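Local coordinates for protein putative nudix hydrolase family member (PDB 3F13) that probably acts as a magnesium-dependent hydrolase of the Nudix family, whose members typically cleave nucleoside diphosphates linked to another group, at residues B[54-57]-B[58-62]; B[76-80]-B[81-85]; B[142-145]-B[146-149]. One frame throughout, in Å; residues are numbered along the deposited sequence.

Contact 1 (B[54-57]-B[58-62])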
loop_
_atom_site.group_PDB
_atom_site.type_symbol
_atom_site.label_atom_id
_atom_site.label_comp_id
_atom_site.label_asym_id
_atom_site.label_seq_id
_atom_site.Cartn_x
_atom_site.Cartn_y
_atom_site.Cartn_z
ATOM N N GLN B 54 -3.588 4.846 -6.263
ATOM C CA GLN B 54 -3.300 4.210 -7.555
ATOM C C GLN B 54 -2.270 5.028 -8.323
ATOM O O GLN B 54 -1.321 4.504 -8.912
ATOM C CB GLN B 54 -4.556 4.138 -8.420
ATOM C CG GLN B 54 -5.504 3.064 -8.005
ATOM C CD GLN B 54 -6.770 3.085 -8.850
ATOM O OE1 GLN B 54 -7.706 3.821 -8.557
ATOM N NE2 GLN B 54 -6.793 2.274 -9.905
ATOM N N ALA B 55 -2.496 6.317 -8.353
ATOM C CA ALA B 55 -1.593 7.189 -9.041
ATOM C C ALA B 55 -0.188 7.091 -8.417
ATOM O O ALA B 55 0.820 7.138 -9.112
ATOM C CB ALA B 55 -2.140 8.598 -8.981
ATOM N N LEU B 56 -0.109 6.938 -7.093
ATOM C CA LEU B 56 1.217 6.893 -6.463
ATOM C C LEU B 56 2.053 5.721 -7.033
ATOM O O LEU B 56 3.221 5.882 -7.405
ATOM C CB LEU B 56 1.102 6.771 -4.942
ATOM C CG LEU B 56 2.509 7.173 -4.369
ATOM C CD1 LEU B 56 2.978 8.442 -5.125
ATOM C CD2 LEU B 56 2.609 7.441 -2.918
ATOM N N ILE B 57 1.456 4.537 -7.072
ATOM C CA ILE B 57 2.179 3.373 -7.585
ATOM C C ILE B 57 2.636 3.559 -9.041
ATOM O O ILE B 57 3.774 3.276 -9.403
ATOM C CB ILE B 57 1.344 2.086 -7.419
ATOM C CG1 ILE B 57 1.042 1.852 -5.942
ATOM C CG2 ILE B 57 2.113 0.918 -7.984
ATOM C CD1 ILE B 57 -0.119 0.837 -5.725
ATOM N N ARG B 58 1.734 4.064 -9.861
ATOM C CA ARG B 58 2.040 4.317 -11.258
ATOM C C ARG B 58 3.200 5.308 -11.377
ATOM O O ARG B 58 4.194 5.070 -12.075
ATOM C CB ARG B 58 0.790 4.860 -11.952
ATOM C CG ARG B 58 1.024 5.493 -13.341
ATOM C CD ARG B 58 -0.305 5.926 -13.983
ATOM N NE ARG B 58 -1.039 6.960 -13.233
ATOM C CZ ARG B 58 -0.683 8.239 -13.198
ATOM N NH1 ARG B 58 0.405 8.638 -13.859
ATOM N NH2 ARG B 58 -1.391 9.121 -12.489
ATOM N N GLU B 59 3.102 6.422 -10.670
ATOM C CA GLU B 59 4.100 7.478 -10.837
ATOM C C GLU B 59 5.479 7.136 -10.281
ATOM O O GLU B 59 6.515 7.502 -10.874
ATOM C CB GLU B 59 3.552 8.781 -10.266
ATOM C CG GLU B 59 2.354 9.283 -11.068
ATOM C CD GLU B 59 2.682 10.453 -12.003
ATOM O OE1 GLU B 59 3.887 10.705 -12.254
ATOM O OE2 GLU B 59 1.717 11.125 -12.480
ATOM N N ILE B 60 5.522 6.478 -9.123
ATOM C CA ILE B 60 6.806 6.075 -8.599
ATOM C C ILE B 60 7.484 5.145 -9.613
ATOM O O ILE B 60 8.677 5.287 -9.880
ATOM C CB ILE B 60 6.695 5.383 -7.255
ATOM C CG1 ILE B 60 6.223 6.361 -6.167
ATOM C CG2 ILE B 60 8.044 4.726 -6.856
ATOM C CD1 ILE B 60 6.625 7.754 -6.371
ATOM N N ARG B 61 6.735 4.190 -10.162
ATOM C CA ARG B 61 7.314 3.282 -11.170
ATOM C C ARG B 61 7.853 4.089 -12.348
ATOM O O ARG B 61 9.002 3.916 -12.758
ATOM C CB ARG B 61 6.308 2.238 -11.660
ATOM C CG ARG B 61 7.041 1.092 -12.369
ATOM C CD ARG B 61 6.089 0.046 -12.853
ATOM N NE ARG B 61 6.844 -1.018 -13.504
ATOM C CZ ARG B 61 6.325 -1.864 -14.387
ATOM N NH1 ARG B 61 5.042 -1.777 -14.722
ATOM N NH2 ARG B 61 7.099 -2.786 -14.929
ATOM N N GLU B 62 7.032 4.983 -12.890
ATOM C CA GLU B 62 7.440 5.834 -14.021
ATOM C C GLU B 62 8.744 6.573 -13.722
ATOM O O GLU B 62 9.687 6.563 -14.530
ATOM C CB GLU B 62 6.348 6.859 -14.321
ATOM C CG GLU B 62 6.248 7.271 -15.792
ATOM C CD GLU B 62 7.141 8.424 -16.149
ATOM O OE1 GLU B 62 7.895 8.909 -15.272
ATOM O OE2 GLU B 62 7.087 8.850 -17.322
#

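Contact 2 (B[76-80]-B[81-85])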
loop_
_atom_site.group_PDB
_atom_site.type_symbol
_atom_site.label_atom_id
_atom_site.label_comp_id
_atom_site.label_asym_id
_atom_site.label_seq_id
_atom_site.Cartn_x
_atom_site.Cartn_y
_atom_site.Cartn_z
ATOM N N ASP B 76 -2.633 14.417 4.622
ATOM C CA ASP B 76 -2.913 15.260 3.467
ATOM C C ASP B 76 -2.049 16.510 3.619
ATOM O O ASP B 76 -1.790 16.955 4.741
ATOM C CB ASP B 76 -4.383 15.686 3.436
ATOM C CG ASP B 76 -5.342 14.512 3.490
ATOM O OD1 ASP B 76 -5.106 13.489 2.797
ATOM O OD2 ASP B 76 -6.330 14.598 4.263
ATOM N N HIS B 77 -1.609 17.088 2.504
ATOM C CA HIS B 77 -0.875 18.328 2.544
ATOM C C HIS B 77 -1.483 19.201 1.448
ATOM O O HIS B 77 -1.383 18.850 0.272
ATOM C CB HIS B 77 0.587 18.077 2.212
ATOM C CG HIS B 77 1.415 19.319 2.179
ATOM N ND1 HIS B 77 1.953 19.878 3.314
ATOM C CD2 HIS B 77 1.791 20.114 1.151
ATOM C CE1 HIS B 77 2.631 20.965 2.989
ATOM N NE2 HIS B 77 2.543 21.134 1.682
ATOM N N ILE B 78 -2.141 20.303 1.808
ATOM C CA ILE B 78 -2.686 21.167 0.752
ATOM C C ILE B 78 -1.824 22.417 0.521
ATOM O O ILE B 78 -1.256 22.994 1.436
ATOM C CB ILE B 78 -4.170 21.585 0.976
ATOM C CG1 ILE B 78 -4.278 22.522 2.179
ATOM C CG2 ILE B 78 -5.056 20.325 1.160
ATOM C CD1 ILE B 78 -5.595 23.237 2.310
ATOM N N THR B 79 -1.786 22.843 -0.725
ATOM C CA THR B 79 -1.112 24.090 -1.086
ATOM C C THR B 79 -2.121 24.887 -1.917
ATOM O O THR B 79 -3.250 24.443 -2.102
ATOM C CB THR B 79 0.098 23.793 -1.962
ATOM O OG1 THR B 79 -0.370 23.570 -3.292
ATOM C CG2 THR B 79 0.808 22.530 -1.460
ATOM N N PRO B 80 -1.705 26.041 -2.471
ATOM C CA PRO B 80 -2.740 26.839 -3.129
ATOM C C PRO B 80 -3.282 26.200 -4.381
ATOM O O PRO B 80 -4.410 26.513 -4.765
ATOM C CB PRO B 80 -2.027 28.172 -3.437
ATOM C CG PRO B 80 -0.965 28.279 -2.320
ATOM C CD PRO B 80 -0.467 26.808 -2.242
ATOM N N PHE B 81 -2.515 25.279 -4.967
ATOM C CA PHE B 81 -2.873 24.641 -6.230
ATOM C C PHE B 81 -3.228 23.148 -6.182
ATOM O O PHE B 81 -3.963 22.659 -7.050
ATOM C CB PHE B 81 -1.724 24.818 -7.221
ATOM C CG PHE B 81 -1.593 26.233 -7.718
ATOM C CD1 PHE B 81 -2.272 26.646 -8.864
ATOM C CD2 PHE B 81 -0.837 27.145 -7.020
ATOM C CE1 PHE B 81 -2.167 27.963 -9.316
ATOM C CE2 PHE B 81 -0.736 28.456 -7.445
ATOM C CZ PHE B 81 -1.406 28.870 -8.597
ATOM N N ASN B 82 -2.661 22.444 -5.202
ATOM C CA ASN B 82 -2.691 20.986 -5.155
ATOM C C ASN B 82 -3.122 20.432 -3.797
ATOM O O ASN B 82 -2.843 21.026 -2.737
ATOM C CB ASN B 82 -1.308 20.463 -5.528
ATOM C CG ASN B 82 -0.965 20.798 -6.976
ATOM O OD1 ASN B 82 -1.780 20.583 -7.877
ATOM N ND2 ASN B 82 0.190 21.372 -7.194
ATOM N N ALA B 83 -3.828 19.308 -3.824
ATOM C CA ALA B 83 -4.134 18.579 -2.596
ATOM C C ALA B 83 -3.371 17.249 -2.576
ATOM O O ALA B 83 -3.719 16.346 -3.314
ATOM C CB ALA B 83 -5.642 18.337 -2.450
ATOM N N HIS B 84 -2.333 17.131 -1.731
ATOM C CA HIS B 84 -1.516 15.934 -1.759
ATOM C C HIS B 84 -2.046 14.933 -0.754
ATOM O O HIS B 84 -2.467 15.331 0.338
ATOM C CB HIS B 84 -0.072 16.231 -1.306
ATOM C CG HIS B 84 0.691 17.123 -2.238
ATOM N ND1 HIS B 84 1.693 16.663 -3.068
ATOM C CD2 HIS B 84 0.603 18.455 -2.458
ATOM C CE1 HIS B 84 2.201 17.679 -3.749
ATOM N NE2 HIS B 84 1.564 18.780 -3.388
ATOM N N LYS B 85 -2.062 13.657 -1.117
ATOM C CA LYS B 85 -1.989 12.615 -0.063
ATOM C C LYS B 85 -0.555 12.128 0.000
ATOM O O LYS B 85 0.072 11.841 -1.031
ATOM C CB LYS B 85 -2.937 11.450 -0.306
ATOM C CG LYS B 85 -4.386 11.769 0.075
ATOM C CD LYS B 85 -5.310 10.600 -0.086
ATOM C CE LYS B 85 -6.702 11.016 0.355
ATOM N NZ LYS B 85 -6.752 11.441 1.795
#

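Contact 3 (B[142-145]-B[146-149])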
loop_
_atom_site.group_PDB
_atom_site.type_symbol
_atom_site.label_atom_id
_atom_site.label_comp_id
_atom_site.label_asym_id
_atom_site.label_seq_id
_atom_site.Cartn_x
_atom_site.Cartn_y
_atom_site.Cartn_z
ATOM N N ARG B 142 6.641 3.394 12.172
ATOM C CA ARG B 142 7.915 2.860 12.665
ATOM C C ARG B 142 8.057 1.367 12.372
ATOM O O ARG B 142 9.159 0.886 12.081
ATOM C CB ARG B 142 8.120 3.150 14.148
ATOM C CG ARG B 142 8.450 4.659 14.478
ATOM C CD ARG B 142 8.819 4.811 15.953
ATOM N NE ARG B 142 7.658 4.606 16.803
ATOM C CZ ARG B 142 6.692 5.501 16.971
ATOM N NH1 ARG B 142 6.744 6.683 16.351
ATOM N NH2 ARG B 142 5.665 5.203 17.736
ATOM N N ALA B 143 6.954 0.629 12.419
ATOM C CA ALA B 143 7.036 -0.790 12.111
ATOM C C ALA B 143 7.350 -1.006 10.635
ATOM O O ALA B 143 8.090 -1.929 10.269
ATOM C CB ALA B 143 5.769 -1.529 12.543
ATOM N N LEU B 144 6.780 -0.169 9.765
ATOM C CA LEU B 144 7.070 -0.298 8.337
ATOM C C LEU B 144 8.539 0.024 8.069
ATOM O O LEU B 144 9.183 -0.651 7.284
ATOM C CB LEU B 144 6.125 0.568 7.492
ATOM C CG LEU B 144 4.751 -0.075 7.384
ATOM C CD1 LEU B 144 3.743 0.885 6.720
ATOM C CD2 LEU B 144 4.908 -1.373 6.549
ATOM N N LEU B 145 9.055 1.060 8.719
ATOM C CA LEU B 145 10.470 1.413 8.613
ATOM C C LEU B 145 11.381 0.241 9.045
ATOM O O LEU B 145 12.375 -0.102 8.372
ATOM C CB LEU B 145 10.735 2.694 9.393
ATOM C CG LEU B 145 10.204 3.921 8.637
ATOM C CD1 LEU B 145 10.511 5.173 9.440
ATOM C CD2 LEU B 145 10.781 4.040 7.225
ATOM N N GLY B 146 10.976 -0.428 10.113
ATOM C CA GLY B 146 11.661 -1.621 10.600
ATOM C C GLY B 146 11.674 -2.753 9.586
ATOM O O GLY B 146 12.683 -3.398 9.404
ATOM N N LEU B 147 10.532 -3.001 8.940
ATOM C CA LEU B 147 10.447 -3.905 7.814
ATOM C C LEU B 147 11.446 -3.538 6.717
ATOM O O LEU B 147 12.225 -4.384 6.260
ATOM C CB LEU B 147 8.987 -3.946 7.290
ATOM C CG LEU B 147 8.778 -4.938 6.134
ATOM C CD1 LEU B 147 9.346 -6.321 6.457
ATOM C CD2 LEU B 147 7.298 -5.016 5.792
ATOM N N ALA B 148 11.449 -2.294 6.273
ATOM C CA ALA B 148 12.368 -1.910 5.214
ATOM C C ALA B 148 13.819 -2.184 5.639
ATOM O O ALA B 148 14.617 -2.719 4.861
ATOM C CB ALA B 148 12.187 -0.469 4.872
ATOM N N ARG B 149 14.145 -1.824 6.868
ATOM C CA ARG B 149 15.485 -2.075 7.405
ATOM C C ARG B 149 15.866 -3.532 7.419
ATOM O O ARG B 149 17.005 -3.879 7.071
ATOM C CB ARG B 149 15.597 -1.510 8.803
ATOM C CG ARG B 149 15.943 -0.051 8.781
ATOM C CD ARG B 149 16.431 0.428 10.136
ATOM N NE ARG B 149 15.322 0.523 11.074
ATOM C CZ ARG B 149 14.558 1.602 11.213
ATOM N NH1 ARG B 149 14.779 2.705 10.484
ATOM N NH2 ARG B 149 13.583 1.578 12.089
#

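Contact 1 (B[54-57]-B[58-62])
Leu56 and Ile60 make a local i to i+4 contact on helix 52-64, on the side that faces the sheet. The two side chains run alongside each other toward the sheet, with Leu56 CD1 3.9 Å from Ile60 CD1. Both continue the packing onto Ala21 of strand 16-25, and Leu56 also reaches Tyr87 and Cys89 of strand 82-90. Beneath them the helical bond from Ile60 N to Leu56 O (2.9 Å) is nearly straight, 171° at the hydrogen. Residues 44-65 match the Nudix box, and helix 52-64 is the helix of the loop-helix-loop that, in this family, generally carries the acidic residues for the metal; Arg58, Glu59 and Glu62 belong to the REUXEE core of the box, here REIREE. Arg58 folds back over Ala55: CG lies anti to the backbone N (chi1 166°) and the chain bends at chi3 (62°), which brings Arg58 NH2 to 3.6 Å from Ala55 CB, with Ala55 O lying loosely beyond one guanidinium face. Arg58 NH1 makes a weak hydrogen bond, part of a salt bridge, to Glu59 OE2 at 3.1 Å. The main polar partner of this guanidinium is Glu50, salt-bridged to NE; the Lys45 carbonyl takes NH2.

Contact 2 (B[76-80]-B[81-85])
Strands 76-78 and 82-85 run antiparallel at 163° with their axes 4.6 Å apart, and His77 and His84 form the hydrogen-bonded pair between the non-hydrogen-bonded pairs Asp76-Lys85 and Ile78-Ala83. Thr79 N to Asn82 O, 2.9 Å, closes the ladder at the turn. There the Thr79 side chain makes an ST turn: OG1 sits between its own backbone N and carbonyl carbon (chi1 80°), and Thr79 OG1 accepts from Phe81 N and also from Asn82 N, each 3.2 Å away. Pro80 and Phe81 form the tip, where Pro80 CB touches Phe81 CD2 at 3.9 Å. On one face of the hairpin the two histidines lie alongside, His77 CB 4.0 Å from His84 CB. The edge of His77 is turned toward the face of His84 in an offset edge-to-face pair, ring centres 5.9 Å apart and planes at 68°. Each ring is tied down elsewhere: His77 NE2 bonds Glu119 of helix 118-132, and His84 ND1 bonds Thr20 of strand 16-25. On the other face Ile78 CG2 meets Ala83 CB, and further along Lys85 reaches back to Asp76. Its chain is extended until chi4, where it bends and brings Lys85 NZ to 2.8 Å from Asp76 OD1, a salt bridge made on the syn side of the carboxylate. Tyr73 OH also bonds OD1. This beta hairpin joins strands 70-78 and 82-90 of the mixed Nudix sheet, and strand 16-25 pairs in parallel with the other edge of 82-90, through Phe81, Ala83 and Lys85. Two partners grip Asp76 OD1, which limits how the carboxylate can turn, and the neighbouring lysine charge would be expected to favour its ionised form.

Contact 3 (B[142-145]-B[146-149])
Arg149 lays its guanidinium over the backbone carbonyl of Leu145, whose O stands 3.9 Å above the plane and over its centre. The route there is a folded one: CG points anti to the carbonyl carbon, beside the backbone N (chi1 -84°), and the bend at chi3 (-73°) turns the planar end back along the helix. Arg149 NH2 thereby comes within 4.1 Å of Leu145 CB, while Arg149 CG rests 3.6 Å from Leu145 O. Leu145 O already accepts the hydrogen bond of Arg149 N, 2.9 Å away, so the backbone and the side chain of one residue both meet it, the first through a hydrogen bond and the second through a flat face.

Three further i to i+4 bonds, from Gly146, Leu147 and Ala148 to Arg142, Ala143 and Leu144, complete this part of the helix. Leu144 and Leu147 share an apolar side, although they meet loosely, Leu144 CD2 to Leu147 CD2 at 4.4 Å. Both touch Ile90 of strand 82-90, and both pack on Leu72 of the second subunit. Leu145 leans elsewhere, against Leu88 of strand 82-90 and Tyr127 and Arg131 of helix 118-132. Ala143 meets Ala143 of the second subunit, a small residue against its own copy. The Arg142 side chain runs away from the helix to the carbonyls of Arg131 and Glu133, near the end of helix 118-132. The pattern is that of an amphipathic alpha-helix: this part of helix 136-157 lays its leucines on the sheet, on helix 118-132 and on the partner subunit, and carries an arginine at its exposed side.

Overall arrangement
Contacts 1 and 3 are turns of helix, each partly buried, with leucine or isoleucine laid on the sheet and an arginine folded back over its own helix; contact 2 is a surface hairpin held by a beta ladder, a salt bridge and a histidine pair. Strand 82-90 links all three: its start belongs to contact 2, and its later residues meet Leu56 of contact 1 and Leu144, Leu145 and Leu147 of contact 3. The two helical contacts also touch the second subunit, whereas the hairpin touches no other chain of the assembly. Contacts 2 and 3 lie on opposite sides of the chain's centre, about 26 Å between their centres.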